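Local atomic coordinates of O-phospho-L-seryl-tRNA:Cys-tRNA synthase (Methanocaldococcus jannaschii DSM 2661, PDB entry 5X6B), a protein that probably converts O-phosphoseryl-tRNA(Cys) into cysteinyl-tRNA(Cys) with a covalently held pyridoxal phosphate cofactor. Residues Val355-Ala360 against Val386-Lys391; Ile224-Asn229 against Val244-Ile249; Lys69-Ala74 against Met304-His309. One frame throughout, in Å; residues are numbered along the deposited sequence.

Interaction 1. Residues Val355-Ala360 against Val386-Lys391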
loop_
_atom_site.group_PDB
_atom_site.type_symbol
_atom_site.label_atom_id
_atom_site.label_comp_id
_atom_site.label_asym_id
_atom_site.label_seq_id
_atom_site.Cartn_x
_atom_site.Cartn_y
_atom_site.Cartn_z
ATOM N N VAL B 355 35.124 -19.993 -6.323
ATOM C CA VAL B 355 34.969 -20.690 -7.595
ATOM C C VAL B 355 34.371 -19.774 -8.667
ATOM O O VAL B 355 34.668 -19.919 -9.850
ATOM C CB VAL B 355 34.095 -21.964 -7.433
ATOM C CG1 VAL B 355 32.697 -21.615 -6.937
ATOM C CG2 VAL B 355 34.034 -22.753 -8.733
ATOM N N LEU B 356 33.556 -18.810 -8.249
ATOM C CA LEU B 356 32.965 -17.869 -9.194
ATOM C C LEU B 356 34.013 -16.890 -9.752
ATOM O O LEU B 356 33.886 -16.435 -10.889
ATOM C CB LEU B 356 31.806 -17.112 -8.538
ATOM C CG LEU B 356 30.622 -17.971 -8.076
ATOM C CD1 LEU B 356 29.494 -17.105 -7.544
ATOM C CD2 LEU B 356 30.121 -18.865 -9.205
ATOM N N ASP B 357 35.033 -16.573 -8.949
ATOM C CA ASP B 357 36.204 -15.806 -9.396
ATOM C C ASP B 357 36.984 -16.622 -10.401
ATOM O O ASP B 357 37.391 -16.138 -11.465
ATOM C CB ASP B 357 37.128 -15.473 -8.225
ATOM C CG ASP B 357 36.630 -14.332 -7.392
ATOM O OD1 ASP B 357 35.898 -13.465 -7.922
ATOM O OD2 ASP B 357 36.979 -14.319 -6.193
ATOM N N GLU B 358 37.191 -17.880 -10.025
ATOM C CA GLU B 358 37.958 -18.808 -10.827
ATOM C C GLU B 358 37.339 -18.937 -12.199
ATOM O O GLU B 358 38.041 -19.154 -13.168
ATOM C CB GLU B 358 38.042 -20.180 -10.160
ATOM C CG GLU B 358 38.643 -20.180 -8.771
ATOM C CD GLU B 358 38.567 -21.547 -8.125
ATOM O OE1 GLU B 358 38.059 -22.480 -8.787
ATOM O OE2 GLU B 358 39.004 -21.687 -6.964
ATOM N N ILE B 359 36.023 -18.794 -12.288
ATOM C CA ILE B 359 35.363 -18.910 -13.578
ATOM C C ILE B 359 35.330 -17.564 -14.299
ATOM O O ILE B 359 35.510 -17.505 -15.516
ATOM C CB ILE B 359 33.936 -19.458 -13.429
ATOM C CG1 ILE B 359 33.974 -20.828 -12.758
ATOM C CG2 ILE B 359 33.275 -19.577 -14.788
ATOM C CD1 ILE B 359 32.620 -21.342 -12.339
ATOM N N ALA B 360 35.121 -16.490 -13.544
ATOM C CA ALA B 360 35.005 -15.152 -14.117
ATOM C C ALA B 360 36.260 -14.740 -14.879
ATOM O O ALA B 360 36.177 -14.162 -15.962
ATOM C CB ALA B 360 34.701 -14.136 -13.026
ATOM N N VAL B 386 29.644 -9.205 -9.448
ATOM C CA VAL B 386 30.241 -9.678 -8.203
ATOM C C VAL B 386 30.388 -11.196 -8.202
ATOM O O VAL B 386 29.423 -11.911 -8.453
ATOM C CB VAL B 386 29.407 -9.258 -6.983
ATOM C CG1 VAL B 386 30.145 -9.594 -5.707
ATOM C CG2 VAL B 386 29.091 -7.773 -7.040
ATOM N N THR B 387 31.593 -11.689 -7.922
ATOM C CA THR B 387 31.836 -13.134 -7.907
ATOM C C THR B 387 32.564 -13.602 -6.642
ATOM O O THR B 387 32.536 -14.780 -6.304
ATOM C CB THR B 387 32.641 -13.584 -9.152
ATOM O OG1 THR B 387 33.872 -12.856 -9.229
ATOM C CG2 THR B 387 31.839 -13.349 -10.423
ATOM N N LYS B 388 33.209 -12.678 -5.942
ATOM C CA LYS B 388 33.916 -13.033 -4.718
ATOM C C LYS B 388 32.940 -13.419 -3.610
ATOM O O LYS B 388 33.197 -14.332 -2.820
ATOM C CB LYS B 388 34.811 -11.884 -4.262
ATOM C CG LYS B 388 36.080 -11.808 -5.074
ATOM C CD LYS B 388 37.153 -10.887 -4.514
ATOM C CE LYS B 388 38.216 -10.666 -5.584
ATOM N NZ LYS B 388 39.134 -9.522 -5.348
ATOM N N GLU B 389 31.801 -12.740 -3.590
ATOM C CA GLU B 389 30.746 -12.991 -2.620
ATOM C C GLU B 389 29.393 -12.961 -3.327
ATOM O O GLU B 389 29.271 -12.383 -4.406
ATOM C CB GLU B 389 30.782 -11.940 -1.510
ATOM C CG GLU B 389 31.919 -12.100 -0.520
ATOM C CD GLU B 389 32.219 -10.821 0.243
ATOM O OE1 GLU B 389 31.434 -9.859 0.124
ATOM O OE2 GLU B 389 33.240 -10.783 0.965
ATOM N N ILE B 390 28.389 -13.607 -2.733
ATOM C CA ILE B 390 26.988 -13.373 -3.095
ATOM C C ILE B 390 26.097 -13.360 -1.853
ATOM O O ILE B 390 26.347 -14.077 -0.883
ATOM C CB ILE B 390 26.417 -14.433 -4.081
ATOM C CG1 ILE B 390 26.511 -15.842 -3.495
ATOM C CG2 ILE B 390 27.103 -14.360 -5.435
ATOM C CD1 ILE B 390 25.885 -16.897 -4.373
ATOM N N LYS B 391 25.060 -12.531 -1.889
ATOM C CA LYS B 391 24.036 -12.540 -0.854
ATOM C C LYS B 391 22.717 -13.025 -1.447
ATOM O O LYS B 391 22.301 -12.575 -2.514
ATOM C CB LYS B 391 23.866 -11.152 -0.234
ATOM C CG LYS B 391 25.043 -10.715 0.623
ATOM C CD LYS B 391 24.935 -9.256 1.033
ATOM C CE LYS B 391 23.673 -8.989 1.826
ATOM N NZ LYS B 391 23.632 -7.571 2.293
#
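D357 and T387 make the polar half of this contact between helix 354-360 and the turn that leads into strand 389-392. T387 OG1 donates a hydrogen bond to D357 OD1, with 2.5 Å between the two oxygens. The two side chains meet at a slant. In T387, OG1 stands between the backbone N and the carbonyl carbon (chi1 56°). This turns the hydroxyl to the carboxylate and leaves CG2 for the apolar side. K388 has an extended chain, and K388 NZ stays 5.3 Å from D357 OD2, so the opposite charges are near each other without a salt bridge.

The apolar contacts lie on the other side of T387. A360, one helical turn on from L356, places its CB 3.9 Å from T387 CG2. L356 CB is 3.7 Å from T387 CB. Further out, L356 CD1 reaches I390 CG2 at 4.2 Å. F370 of helix 369-375 packs on L356, while F369 packs on both A360 and T387.

The turn is also bonded to its own sheet. T353 OG1 donates to T387 O, and backbone hydrogen bonds pair K388 with T353 and I390 with F351. The helix thus packs on the turn that enters the edge strand 389-392 of the small antiparallel sheet.

Chemically, T387 is two-sided: its methyl joins the buried side chains, and its hydroxyl gives the D357 carboxylate a hydrogen-bond donor. The nearby ammonium group of K388 would probably favour the charged form of D357.

Interaction 2. Residues Ile224-Asn229 against Val244-Ile249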
loop_
_atom_site.group_PDB
_atom_site.type_symbol
_atom_site.label_atom_id
_atom_site.label_comp_id
_atom_site.label_asym_id
_atom_site.label_seq_id
_atom_site.Cartn_x
_atom_site.Cartn_y
_atom_site.Cartn_z
ATOM N N ILE B 224 20.359 3.759 30.238
ATOM C CA ILE B 224 20.347 4.369 28.912
ATOM C C ILE B 224 19.293 3.708 28.024
ATOM O O ILE B 224 19.210 2.480 27.966
ATOM C CB ILE B 224 21.730 4.269 28.237
ATOM C CG1 ILE B 224 22.809 4.842 29.155
ATOM C CG2 ILE B 224 21.738 4.995 26.897
ATOM C CD1 ILE B 224 24.216 4.602 28.663
ATOM N N PRO B 225 18.471 4.523 27.344
ATOM C CA PRO B 225 17.425 4.031 26.436
ATOM C C PRO B 225 17.949 3.054 25.383
ATOM O O PRO B 225 19.008 3.281 24.787
ATOM C CB PRO B 225 16.907 5.312 25.779
ATOM C CG PRO B 225 17.144 6.367 26.802
ATOM C CD PRO B 225 18.429 5.991 27.484
ATOM N N PHE B 226 17.196 1.977 25.166
ATOM C CA PHE B 226 17.604 0.897 24.275
ATOM C C PHE B 226 16.641 0.745 23.093
ATOM O O PHE B 226 15.458 0.426 23.266
ATOM C CB PHE B 226 17.706 -0.413 25.067
ATOM C CG PHE B 226 18.081 -1.619 24.238
ATOM C CD1 PHE B 226 19.051 -1.535 23.252
ATOM C CD2 PHE B 226 17.494 -2.853 24.486
ATOM C CE1 PHE B 226 19.404 -2.647 22.503
ATOM C CE2 PHE B 226 17.848 -3.971 23.746
ATOM C CZ PHE B 226 18.804 -3.868 22.753
ATOM N N LEU B 227 17.160 0.993 21.894
ATOM C CA LEU B 227 16.412 0.767 20.662
ATOM C C LEU B 227 16.904 -0.490 19.953
ATOM O O LEU B 227 18.074 -0.586 19.573
ATOM C CB LEU B 227 16.528 1.970 19.723
ATOM C CG LEU B 227 16.171 1.709 18.257
ATOM C CD1 LEU B 227 14.697 1.390 18.099
ATOM C CD2 LEU B 227 16.559 2.891 17.386
ATOM N N LEU B 228 16.007 -1.454 19.781
ATOM C CA LEU B 228 16.323 -2.679 19.053
ATOM C C LEU B 228 15.857 -2.568 17.604
ATOM O O LEU B 228 14.656 -2.468 17.337
ATOM C CB LEU B 228 15.679 -3.887 19.737
ATOM C CG LEU B 228 15.918 -5.272 19.131
ATOM C CD1 LEU B 228 17.397 -5.623 19.096
ATOM C CD2 LEU B 228 15.131 -6.321 19.894
ATOM N N ASN B 229 16.806 -2.559 16.672
ATOM C CA ASN B 229 16.466 -2.489 15.254
ATOM C C ASN B 229 15.956 -3.827 14.750
ATOM O O ASN B 229 16.734 -4.684 14.334
ATOM C CB ASN B 229 17.667 -2.055 14.417
ATOM C CG ASN B 229 17.323 -1.905 12.948
ATOM O OD1 ASN B 229 16.153 -1.904 12.571
ATOM N ND2 ASN B 229 18.344 -1.785 12.106
ATOM N N VAL B 244 13.280 -8.793 26.159
ATOM C CA VAL B 244 14.605 -8.288 25.821
ATOM C C VAL B 244 14.791 -6.890 26.405
ATOM O O VAL B 244 15.795 -6.226 26.142
ATOM C CB VAL B 244 14.841 -8.252 24.300
ATOM C CG1 VAL B 244 14.689 -9.644 23.714
ATOM C CG2 VAL B 244 13.888 -7.280 23.633
ATOM N N LYS B 245 13.811 -6.464 27.201
ATOM C CA LYS B 245 13.843 -5.183 27.905
ATOM C C LYS B 245 14.112 -4.016 26.963
ATOM O O LYS B 245 14.796 -3.057 27.320
ATOM C CB LYS B 245 14.885 -5.222 29.028
ATOM C CG LYS B 245 14.458 -6.077 30.216
ATOM C CD LYS B 245 15.628 -6.460 31.112
ATOM C CE LYS B 245 15.142 -7.149 32.384
ATOM N NZ LYS B 245 13.752 -6.744 32.750
ATOM N N ALA B 246 13.566 -4.105 25.756
ATOM C CA ALA B 246 13.720 -3.041 24.776
ATOM C C ALA B 246 12.808 -1.868 25.115
ATOM O O ALA B 246 11.662 -2.052 25.536
ATOM C CB ALA B 246 13.429 -3.560 23.376
ATOM N N ASP B 247 13.329 -0.659 24.943
ATOM C CA ASP B 247 12.545 0.549 25.163
ATOM C C ASP B 247 11.846 0.923 23.869
ATOM O O ASP B 247 10.685 1.338 23.862
ATOM C CB ASP B 247 13.440 1.688 25.645
ATOM C CG ASP B 247 14.140 1.361 26.947
ATOM O OD1 ASP B 247 13.456 0.932 27.904
ATOM O OD2 ASP B 247 15.380 1.494 26.994
ATOM N N PHE B 248 12.572 0.760 22.770
ATOM C CA PHE B 248 12.038 1.022 21.446
ATOM C C PHE B 248 12.278 -0.157 20.513
ATOM O O PHE B 248 13.277 -0.869 20.628
ATOM C CB PHE B 248 12.665 2.280 20.852
ATOM C CG PHE B 248 12.669 3.452 21.780
ATOM C CD1 PHE B 248 11.520 4.197 21.975
ATOM C CD2 PHE B 248 13.825 3.820 22.447
ATOM C CE1 PHE B 248 11.521 5.281 22.828
ATOM C CE2 PHE B 248 13.832 4.902 23.299
ATOM C CZ PHE B 248 12.677 5.634 23.490
ATOM N N ILE B 249 11.347 -0.353 19.588
ATOM C CA ILE B 249 11.515 -1.322 18.518
ATOM C C ILE B 249 11.078 -0.707 17.198
ATOM O O ILE B 249 9.968 -0.183 17.081
ATOM C CB ILE B 249 10.707 -2.605 18.769
ATOM C CG1 ILE B 249 11.262 -3.364 19.970
ATOM C CG2 ILE B 249 10.727 -3.496 17.534
ATOM C CD1 ILE B 249 10.455 -4.573 20.339
#
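D247 keeps CG beside its backbone N (chi1 -60°), and this brings OD2 to the N-H of F226. The N-O distance between F226 N and D247 OD2 is 2.6 Å, and OD2 uses its anti lone pair. F226 has CG opposite its own N (chi1 178°). Its ring then points an edge at V244 O and K245 O, with CE2 3.9 Å from V244 O.

F226 O is gripped twice, by D247 N and F248 N. D247 N lies in the carbonyl plane, while F248 N is tilted from it. Next along, L228 N bonds F248 O at 2.9 Å. The bonds of F248 N and L228 N pair two parallel strands, with L227 beside F248 and L228 beside I249. Those of D247 lie just before strand 248-252.

L227 and F248 share one face of the sheet and cross at about a right angle, with L227 CD1 3.5 Å from F248 CB. P225 CB meets the F248 ring at its edge, 4.0 Å from CE2. On the other face, L228 CD2 touches V244 CG2 at 4.1 Å.

N229, at the end of its strand, hydrogen-bonds through ND2 to N1 of the cofactor-modified lysine at position 255. Strand 226-229 runs between strands 248-252 and 194-200 in the mixed seven-stranded sheet. Helix 122-132 packs on L227 and F248, and helix 212-221 packs on F226 and V244 from the opposite face.

Interaction 3. Residues Lys69-Ala74 against Met304-His309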
loop_
_atom_site.group_PDB
_atom_site.type_symbol
_atom_site.label_atom_id
_atom_site.label_comp_id
_atom_site.label_asym_id
_atom_site.label_seq_id
_atom_site.Cartn_x
_atom_site.Cartn_y
_atom_site.Cartn_z
ATOM N N LYS B 69 -2.020 -12.475 -1.537
ATOM C CA LYS B 69 -3.187 -12.105 -2.332
ATOM C C LYS B 69 -4.178 -11.238 -1.556
ATOM O O LYS B 69 -4.859 -10.401 -2.146
ATOM C CB LYS B 69 -3.890 -13.359 -2.864
ATOM C CG LYS B 69 -4.322 -14.352 -1.802
ATOM C CD LYS B 69 -5.068 -15.519 -2.428
ATOM C CE LYS B 69 -5.513 -16.528 -1.382
ATOM N NZ LYS B 69 -4.347 -17.103 -0.662
ATOM N N GLU B 70 -4.250 -11.431 -0.242
ATOM C CA GLU B 70 -5.115 -10.614 0.608
ATOM C C GLU B 70 -4.747 -9.139 0.490
ATOM O O GLU B 70 -5.617 -8.269 0.451
ATOM C CB GLU B 70 -5.021 -11.050 2.075
ATOM C CG GLU B 70 -5.400 -12.501 2.336
ATOM C CD GLU B 70 -4.236 -13.459 2.156
ATOM O OE1 GLU B 70 -3.169 -13.017 1.688
ATOM O OE2 GLU B 70 -4.391 -14.654 2.481
ATOM N N ALA B 71 -3.449 -8.866 0.422
ATOM C CA ALA B 71 -2.966 -7.497 0.361
ATOM C C ALA B 71 -3.164 -6.906 -1.026
ATOM O O ALA B 71 -3.468 -5.723 -1.161
ATOM C CB ALA B 71 -1.496 -7.430 0.768
ATOM N N LYS B 72 -2.986 -7.725 -2.058
ATOM C CA LYS B 72 -3.188 -7.265 -3.428
ATOM C C LYS B 72 -4.641 -6.850 -3.651
ATOM O O LYS B 72 -4.912 -5.853 -4.317
ATOM C CB LYS B 72 -2.792 -8.344 -4.428
ATOM C CG LYS B 72 -1.317 -8.691 -4.428
ATOM C CD LYS B 72 -1.044 -9.791 -5.433
ATOM C CE LYS B 72 0.415 -10.181 -5.467
ATOM N NZ LYS B 72 0.611 -11.383 -6.327
ATOM N N LYS B 73 -5.571 -7.614 -3.086
ATOM C CA LYS B 73 -6.981 -7.258 -3.154
ATOM C C LYS B 73 -7.214 -5.920 -2.475
ATOM O O LYS B 73 -7.960 -5.077 -2.976
ATOM C CB LYS B 73 -7.848 -8.333 -2.502
ATOM C CG LYS B 73 -7.779 -9.684 -3.179
ATOM C CD LYS B 73 -8.598 -10.710 -2.417
ATOM C CE LYS B 73 -8.391 -12.100 -2.985
ATOM N NZ LYS B 73 -9.133 -13.118 -2.200
ATOM N N ALA B 74 -6.562 -5.732 -1.332
ATOM C CA ALA B 74 -6.669 -4.491 -0.577
ATOM C C ALA B 74 -6.122 -3.312 -1.382
ATOM O O ALA B 74 -6.659 -2.207 -1.321
ATOM C CB ALA B 74 -5.943 -4.621 0.752
ATOM N N MET B 304 -1.739 -3.846 7.076
ATOM C CA MET B 304 -2.901 -4.381 7.783
ATOM C C MET B 304 -3.455 -5.631 7.093
ATOM O O MET B 304 -3.943 -6.553 7.748
ATOM C CB MET B 304 -4.002 -3.324 7.894
ATOM C CG MET B 304 -3.685 -2.177 8.845
ATOM S SD MET B 304 -5.073 -1.031 9.032
ATOM C CE MET B 304 -5.065 -0.222 7.436
ATOM N N ALA B 305 -3.378 -5.658 5.768
ATOM C CA ALA B 305 -3.901 -6.784 4.998
ATOM C C ALA B 305 -3.001 -8.017 5.095
ATOM O O ALA B 305 -3.485 -9.140 5.209
ATOM C CB ALA B 305 -4.090 -6.381 3.548
ATOM N N SER B 306 -1.688 -7.805 5.052
ATOM C CA SER B 306 -0.733 -8.901 5.159
ATOM C C SER B 306 -0.549 -9.373 6.596
ATOM O O SER B 306 0.140 -10.361 6.844
ATOM C CB SER B 306 0.622 -8.487 4.593
ATOM O OG SER B 306 0.512 -8.130 3.230
ATOM N N PHE B 307 -1.165 -8.670 7.538
ATOM C CA PHE B 307 -0.909 -8.925 8.949
ATOM C C PHE B 307 -1.283 -10.349 9.398
ATOM O O PHE B 307 -0.473 -11.006 10.053
ATOM C CB PHE B 307 -1.623 -7.881 9.817
ATOM C CG PHE B 307 -1.337 -8.018 11.283
ATOM C CD1 PHE B 307 -0.041 -7.917 11.760
ATOM C CD2 PHE B 307 -2.362 -8.232 12.186
ATOM C CE1 PHE B 307 0.231 -8.046 13.109
ATOM C CE2 PHE B 307 -2.099 -8.356 13.539
ATOM C CZ PHE B 307 -0.802 -8.263 14.001
ATOM N N PRO B 308 -2.491 -10.841 9.050
ATOM C CA PRO B 308 -2.786 -12.226 9.452
ATOM C C PRO B 308 -1.834 -13.249 8.828
ATOM O O PRO B 308 -1.461 -14.219 9.486
ATOM C CB PRO B 308 -4.218 -12.441 8.947
ATOM C CG PRO B 308 -4.795 -11.073 8.860
ATOM C CD PRO B 308 -3.662 -10.202 8.423
ATOM N N HIS B 309 -1.452 -13.032 7.574
ATOM C CA HIS B 309 -0.468 -13.881 6.916
ATOM C C HIS B 309 0.887 -13.803 7.618
ATOM O O HIS B 309 1.622 -14.786 7.670
ATOM C CB HIS B 309 -0.321 -13.486 5.447
ATOM C CG HIS B 309 0.859 -14.107 4.766
ATOM N ND1 HIS B 309 0.974 -15.462 4.559
ATOM C CD2 HIS B 309 1.980 -13.550 4.238
ATOM C CE1 HIS B 309 2.114 -15.719 3.937
ATOM N NE2 HIS B 309 2.740 -14.571 3.734
#
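A305 turns its CB straight into the side of helix 69-77, where A71 and A74 receive it. This is a close helix-to-helix contact made through alanines. It joins helix 69-77 to the junction of helices 298-305 and 307-314. With such small side chains the backbones come near each other, and the CA atoms of A71 and A305 are 4.8 Å apart.

The methyl of A305 fits against successive turns of the partner helix. Its CB lies 3.6 Å from A71 CA and 3.8 Å from A74 CB. The methyls of A71 and A74 both point to the A305 segment, so A305 rests on two methyls one turn apart. On the E70 side, A305 CB is 3.9 Å from E70 O.

E70 starts towards the contact, and its CB comes to 4.0 Å from A305 O. The chain then turns about the CB-CG bond (chi2 87°). The carboxylate does not bond across the contact: E70 OE1 stays 5.6 Å from H309 ND1. Within its own helix, E70 OE2 has a long ion pair with K69 NZ. No hydrogen bond links the two segments. They meet by van der Waals contact, chiefly of alanine methyls.

Other chains gather round the same elements: on the second subunit, W79 makes a cation-pi contact with K72, and Y44 meets F307 edge-to-face. K72 and K73 also form salt bridges to acidic side chains of another protein.

S306 has OG beside its backbone N (chi1 -60°). That oxygen lies 3.3 Å from A71 CB. Its hydrogen-bonding partners are A258 O, the stronger, and T302 O, two carbonyls that must share one hydroxyl proton.

The three contacts lie in separate parts of the chain. Interaction 1 has its centre 38 Å from that of each of the others, and interactions 2 and 3 are 29 Å apart between centres. None touches another. Both segments of interaction 2 fall between 69-74 and 304-309 in sequence, and interaction 1 follows them all. Interaction 2 belongs to the seven-stranded sheet beside the cofactor. Interaction 1 joins a helix to the small antiparallel sheet near the C-terminus, consistent with the small domain of fold-type I pyridoxal phosphate enzymes. Interaction 3 ties an early helix to later ones, where the second subunit and another protein also meet the chain.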